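Local structure of putative cell adhesion protein (Bacteroides fragilis, 4H40) at residues K304-G308 and V309-T313; T260-S264 and H265-V269. The protein is probably a fimbrillin-like component of the pili of this gut bacterium, with a likely role in cell adhesion. One frame throughout, in Å; residues are numbered along the deposited sequence.

Contact 1 (K304-G308 and V309-T313)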
ATOM      1  N   LYS B 304     -11.166 -14.263  -0.642  1.00 57.13           N
ATOM      2  CA  LYS B 304     -11.958 -14.718   0.509  1.00 60.24           C
ATOM      3  C   LYS B 304     -13.441 -14.668   0.226  1.00 70.89           C
ATOM      4  O   LYS B 304     -13.863 -13.845  -0.579  1.00 71.52           O
ATOM      5  CB  LYS B 304     -11.690 -13.787   1.717  1.00 62.92           C
ATOM      6  CG  LYS B 304     -10.443 -14.109   2.521  1.00 80.58           C
ATOM      7  CD  LYS B 304     -10.147 -13.042   3.564  1.00 90.31           C
ATOM      8  CE  LYS B 304      -8.755 -13.201   4.132  1.00100.03           C
ATOM      9  NZ  LYS B 304      -8.314 -12.015   4.919  1.00109.03           N
ATOM     10  N   ILE B 305     -14.238 -15.487   0.936  1.00 71.64           N
ATOM     11  CA  ILE B 305     -15.708 -15.428   0.951  1.00 74.00           C
ATOM     12  C   ILE B 305     -16.096 -14.893   2.341  1.00 83.42           C
ATOM     13  O   ILE B 305     -15.828 -15.577   3.339  1.00 83.15           O
ATOM     14  CB  ILE B 305     -16.442 -16.761   0.619  1.00 77.51           C
ATOM     15  CG1 ILE B 305     -15.837 -17.539  -0.586  1.00 76.65           C
ATOM     16  CG2 ILE B 305     -17.960 -16.553   0.509  1.00 79.13           C
ATOM     17  CD1 ILE B 305     -15.972 -16.950  -1.968  1.00 77.67           C
ATOM     18  N   SER B 306     -16.669 -13.665   2.414  1.00 83.94           N
ATOM     19  CA  SER B 306     -17.079 -13.045   3.682  1.00 87.33           C
ATOM     20  C   SER B 306     -18.428 -13.584   4.172  1.00 98.65           C
ATOM     21  O   SER B 306     -18.562 -13.962   5.348  1.00100.18           O
ATOM     22  CB  SER B 306     -17.114 -11.531   3.570  1.00 90.69           C
ATOM     23  OG  SER B 306     -15.807 -11.020   3.769  1.00100.06           O
ATOM     24  N   ASN B 307     -19.408 -13.641   3.267  1.00 98.10           N
ATOM     25  CA  ASN B 307     -20.735 -14.198   3.528  1.00100.93           C
ATOM     26  C   ASN B 307     -21.073 -15.074   2.329  1.00103.56           C
ATOM     27  O   ASN B 307     -20.905 -16.300   2.382  1.00103.55           O
ATOM     28  CB  ASN B 307     -21.796 -13.107   3.807  1.00107.81           C
ATOM     29  CG  ASN B 307     -21.519 -11.738   3.237  1.00138.43           C
ATOM     30  OD1 ASN B 307     -21.969 -11.410   2.133  1.00133.08           O
ATOM     31  ND2 ASN B 307     -20.774 -10.920   3.975  1.00132.18           N
ATOM     32  N   GLY B 308     -21.466 -14.411   1.247  1.00 98.21           N
ATOM     33  CA  GLY B 308     -21.740 -15.004  -0.054  1.00 96.65           C
ATOM     34  C   GLY B 308     -20.891 -14.250  -1.052  1.00 96.91           C
ATOM     35  O   GLY B 308     -20.583 -14.744  -2.145  1.00 96.37           O
ATOM     36  N   VAL B 309     -20.479 -13.039  -0.623  1.00 90.36           N
ATOM     37  CA  VAL B 309     -19.655 -12.073  -1.339  1.00 86.95           C
ATOM     38  C   VAL B 309     -18.166 -12.516  -1.353  1.00 84.18           C
ATOM     39  O   VAL B 309     -17.605 -12.933  -0.334  1.00 83.68           O
ATOM     40  CB  VAL B 309     -19.853 -10.662  -0.716  1.00 92.00           C
ATOM     41  CG1 VAL B 309     -19.450 -10.619   0.753  1.00 92.26           C
ATOM     42  CG2 VAL B 309     -19.138  -9.577  -1.510  1.00 90.88           C
ATOM     43  N   THR B 310     -17.546 -12.422  -2.528  1.00 75.46           N
ATOM     44  CA  THR B 310     -16.136 -12.747  -2.710  1.00 71.13           C
ATOM     45  C   THR B 310     -15.330 -11.431  -2.669  1.00 67.67           C
ATOM     46  O   THR B 310     -15.705 -10.466  -3.333  1.00 65.47           O
ATOM     47  CB  THR B 310     -15.903 -13.553  -4.009  1.00 82.12           C
ATOM     48  OG1 THR B 310     -15.849 -12.663  -5.119  1.00 89.34           O
ATOM     49  CG2 THR B 310     -16.981 -14.582  -4.274  1.00 83.37           C
ATOM     50  N   VAL B 311     -14.242 -11.394  -1.889  1.00 60.87           N
ATOM     51  CA  VAL B 311     -13.358 -10.224  -1.807  1.00 58.30           C
ATOM     52  C   VAL B 311     -11.895 -10.602  -2.070  1.00 57.10           C
ATOM     53  O   VAL B 311     -11.484 -11.741  -1.848  1.00 56.91           O
ATOM     54  CB  VAL B 311     -13.459  -9.407  -0.490  1.00 62.62           C
ATOM     55  CG1 VAL B 311     -14.709  -8.568  -0.481  1.00 65.27           C
ATOM     56  CG2 VAL B 311     -13.374 -10.274   0.757  1.00 62.38           C
ATOM     57  N   LEU B 312     -11.144  -9.639  -2.583  1.00 49.00           N
ATOM     58  CA  LEU B 312      -9.729  -9.737  -2.757  1.00 45.72           C
ATOM     59  C   LEU B 312      -9.094  -8.795  -1.760  1.00 51.53           C
ATOM     60  O   LEU B 312      -9.460  -7.623  -1.702  1.00 53.14           O
ATOM     61  CB  LEU B 312      -9.290  -9.419  -4.189  1.00 44.18           C
ATOM     62  CG  LEU B 312      -7.829  -9.742  -4.458  1.00 46.47           C
ATOM     63  CD1 LEU B 312      -7.652 -11.168  -4.855  1.00 45.96           C
ATOM     64  CD2 LEU B 312      -7.236  -8.838  -5.470  1.00 46.28           C
ATOM     65  N   THR B 313      -8.213  -9.326  -0.922  1.00 48.34           N
ATOM     66  CA  THR B 313      -7.421  -8.565   0.036  1.00 49.51           C
ATOM     67  C   THR B 313      -5.981  -8.619  -0.414  1.00 53.79           C
ATOM     68  O   THR B 313      -5.501  -9.702  -0.747  1.00 53.50           O
ATOM     69  CB  THR B 313      -7.520  -9.108   1.492  1.00 53.88           C
ATOM     70  OG1 THR B 313      -6.853 -10.361   1.565  1.00 54.59           O
ATOM     71  CG2 THR B 313      -8.930  -9.225   2.009  1.00 53.12           C
TER
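Two torsions of Ile-305, chi1 at -44° and chi2 at -69°, set CG1 opposite the carbonyl carbon and fold CD1 back toward Thr-310, whose CG2 it reaches at 3.5 Å. The two side chains lie next to each other and point the same way, as cross-strand neighbours do; the pair is a non-hydrogen-bonded one (CA to CA 4.6 Å). Thr-310 OG1 is turned to another partner, the hydroxyl of Tyr-282. Lys-304 and Val-311 occupy the opposite face and form the hydrogen-bonded pair: Lys-304 N reaches Val-311 O and Val-311 N returns to Lys-304 O, both at 2.8 Å and nearly straight. These two pairs end the ladder of a beta hairpin, strands 296-305 and 310-321 joined by the short loop 306-309, and residues 311-313 also join an antiparallel ladder with a strand of the second subunit, so the sheet runs across the interface. Beyond the ladder, Ser-306 N donates to Val-309 O (3.0 Å, 153° at the hydrogen). In the loop, the Asn-307 amide lies against CG1 of Val-309, the two side chains crossing at a slant. Asn-307 OD1 also accepts Gly-308 N at 3.2 Å, with the donor above the amide carbonyl plane.

Contact 2 (T260-S264 and H265-V269)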
ATOM      1  N   THR B 260       8.913   3.008 -15.360  1.00 59.73           N
ATOM      2  CA  THR B 260       7.899   4.047 -15.469  1.00 61.45           C
ATOM      3  C   THR B 260       7.673   4.762 -14.155  1.00 64.26           C
ATOM      4  O   THR B 260       7.648   4.149 -13.093  1.00 61.25           O
ATOM      5  CB  THR B 260       6.572   3.509 -16.058  1.00 73.10           C
ATOM      6  OG1 THR B 260       5.732   4.621 -16.387  1.00 83.04           O
ATOM      7  CG2 THR B 260       5.837   2.561 -15.145  1.00 64.09           C
ATOM      8  N   ASP B 261       7.500   6.088 -14.270  1.00 64.18           N
ATOM      9  CA  ASP B 261       7.190   7.031 -13.196  1.00 65.50           C
ATOM     10  C   ASP B 261       5.676   7.280 -13.166  1.00 69.08           C
ATOM     11  O   ASP B 261       5.134   7.965 -14.042  1.00 70.05           O
ATOM     12  CB  ASP B 261       7.965   8.366 -13.394  1.00 69.87           C
ATOM     13  CG  ASP B 261       7.619   9.467 -12.402  1.00 81.39           C
ATOM     14  OD1 ASP B 261       7.166   9.139 -11.271  1.00 78.27           O
ATOM     15  OD2 ASP B 261       7.806  10.659 -12.748  1.00 96.43           O
ATOM     16  N   ALA B 262       5.010   6.737 -12.149  1.00 64.93           N
ATOM     17  CA  ALA B 262       3.568   6.879 -11.947  1.00 66.12           C
ATOM     18  C   ALA B 262       3.279   7.300 -10.503  1.00 72.36           C
ATOM     19  O   ALA B 262       2.250   6.940  -9.923  1.00 73.65           O
ATOM     20  CB  ALA B 262       2.865   5.573 -12.285  1.00 64.97           C
ATOM     21  N   ARG B 263       4.207   8.073  -9.927  1.00 68.75           N
ATOM     22  CA  ARG B 263       4.161   8.629  -8.561  1.00 68.45           C
ATOM     23  C   ARG B 263       2.981   9.584  -8.378  1.00 71.46           C
ATOM     24  O   ARG B 263       2.404   9.673  -7.285  1.00 67.57           O
ATOM     25  CB  ARG B 263       5.467   9.364  -8.261  1.00 68.58           C
ATOM     26  CG  ARG B 263       6.652   8.427  -7.994  1.00 74.44           C
ATOM     27  CD  ARG B 263       7.923   9.226  -7.795  1.00 81.71           C
ATOM     28  NE  ARG B 263       8.331   9.901  -9.024  1.00 81.92           N
ATOM     29  CZ  ARG B 263       9.244  10.862  -9.091  1.00 98.28           C
ATOM     30  NH1 ARG B 263       9.862  11.280  -7.992  1.00 93.30           N
ATOM     31  NH2 ARG B 263       9.548  11.414 -10.259  1.00 82.04           N
ATOM     32  N   SER B 264       2.631  10.292  -9.479  1.00 72.20           N
ATOM     33  CA  SER B 264       1.526  11.256  -9.549  1.00 75.45           C
ATOM     34  C   SER B 264       0.294  10.651 -10.234  1.00 78.94           C
ATOM     35  O   SER B 264      -0.748  11.296 -10.269  1.00 80.18           O
ATOM     36  CB  SER B 264       1.946  12.520 -10.299  1.00 83.00           C
ATOM     37  OG  SER B 264       3.348  12.738 -10.345  1.00 97.20           O
ATOM     38  N   HIS B 265       0.407   9.421 -10.781  1.00 73.77           N
ATOM     39  CA  HIS B 265      -0.677   8.775 -11.512  1.00 73.14           C
ATOM     40  C   HIS B 265      -1.001   7.419 -10.894  1.00 71.09           C
ATOM     41  O   HIS B 265      -0.375   7.021  -9.923  1.00 70.03           O
ATOM     42  CB  HIS B 265      -0.295   8.666 -13.012  1.00 74.85           C
ATOM     43  CG  HIS B 265      -0.165  10.008 -13.659  1.00 83.08           C
ATOM     44  ND1 HIS B 265       1.038  10.689 -13.672  1.00 86.19           N
ATOM     45  CD2 HIS B 265      -1.121  10.803 -14.206  1.00 88.62           C
ATOM     46  CE1 HIS B 265       0.774  11.864 -14.240  1.00 89.32           C
ATOM     47  NE2 HIS B 265      -0.510  11.971 -14.585  1.00 91.01           N
ATOM     48  N   SER B 266      -2.047   6.762 -11.385  1.00 64.22           N
ATOM     49  CA  SER B 266      -2.437   5.437 -10.923  1.00 60.23           C
ATOM     50  C   SER B 266      -2.127   4.360 -11.959  1.00 60.93           C
ATOM     51  O   SER B 266      -2.235   4.592 -13.163  1.00 58.76           O
ATOM     52  CB  SER B 266      -3.922   5.382 -10.588  1.00 61.59           C
ATOM     53  OG  SER B 266      -4.224   6.334  -9.596  1.00 70.22           O
ATOM     54  N   ILE B 267      -1.744   3.176 -11.466  1.00 56.69           N
ATOM     55  CA  ILE B 267      -1.556   1.950 -12.229  1.00 54.67           C
ATOM     56  C   ILE B 267      -2.690   1.026 -11.763  1.00 55.87           C
ATOM     57  O   ILE B 267      -2.712   0.683 -10.580  1.00 55.48           O
ATOM     58  CB  ILE B 267      -0.128   1.325 -12.055  1.00 56.39           C
ATOM     59  CG1 ILE B 267       0.941   2.180 -12.774  1.00 58.55           C
ATOM     60  CG2 ILE B 267      -0.094  -0.131 -12.577  1.00 54.78           C
ATOM     61  CD1 ILE B 267       2.357   1.937 -12.317  1.00 65.56           C
ATOM     62  N   SER B 268      -3.657   0.697 -12.643  1.00 50.10           N
ATOM     63  CA  SER B 268      -4.720  -0.239 -12.293  1.00 47.96           C
ATOM     64  C   SER B 268      -4.284  -1.659 -12.677  1.00 50.72           C
ATOM     65  O   SER B 268      -3.588  -1.869 -13.677  1.00 49.25           O
ATOM     66  CB  SER B 268      -6.051   0.124 -12.935  1.00 51.45           C
ATOM     67  OG  SER B 268      -6.280  -0.521 -14.174  1.00 63.05           O
ATOM     68  N   VAL B 269      -4.660  -2.615 -11.829  1.00 46.83           N
ATOM     69  CA  VAL B 269      -4.390  -4.036 -11.962  1.00 44.12           C
ATOM     70  C   VAL B 269      -5.751  -4.758 -11.891  1.00 50.39           C
ATOM     71  O   VAL B 269      -6.380  -4.777 -10.833  1.00 49.71           O
ATOM     72  CB  VAL B 269      -3.379  -4.544 -10.897  1.00 44.40           C
ATOM     73  CG1 VAL B 269      -3.206  -6.052 -10.982  1.00 42.39           C
ATOM     74  CG2 VAL B 269      -2.029  -3.868 -11.055  1.00 43.66           C
TER
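Ala-262 and Ile-267 meet across a corner of the chain: the Ala-262 methyl CB lies 3.7 Å from Ile-267 CD1 and 3.9 Å from Ile-267 CG1, an apolar contact between two buried residues. On the exposed side, His-265 folds back over the chain. CG is set opposite the carbonyl carbon (chi1 -65°), which carries the ring back over the peptide that precedes it. CB begins beside Ser-264 C at 3.5 Å; CG then lies 3.7 Å from Ser-264 O, the oxygen that sits over one ring face. CD2 remains near that same oxygen, whereas ND1 comes within 3.9 Å of Ser-264 CB and CE1, farther out, borders the same carbon. The His-265 side chain also packs on Val-231. Before the corner, Arg-263 grips Asp-261 side-on: NE donates to OD1 at 2.6 Å and NH2 to OD2. Both oxygens lie close to the guanidinium plane but are met from above the carboxylate plane, by 45° at OD1. A weak bond from Arg-263 N to the same OD1 gives the link of an Asx turn. Ala-262 CA and His-265 CA are 4.7 Å apart, a weak bond joins His-265 N to Ala-262 O (3.2 Å), and the phi and psi values of Arg-263 and Ser-264 stay within about 12° of the ideal: a type I beta-turn, here passing the chain from strand 260-262 of a three-stranded sheet to strand 266-275 of a four-stranded antiparallel one.

Both contacts turn the chain between strands, yet their settings differ. Contact 1 is a surface contact centred 35 Å from the middle of the chain and keeps its two strands in one sheet; contact 2, at 20 Å, is partly buried and sends its strands into different sheets. Accordingly, paired backbone bonds dominate the first, while a single weak backbone bond, an apolar pair and an ion pair within one segment mark the second. Their centres lie 27 Å apart, with nearest atoms about 7 Å apart. They share no strand, but strand 278-287 borders both: Thr-310 and Leu-312 touch it, as do Ser-266, Ser-268 and Val-269.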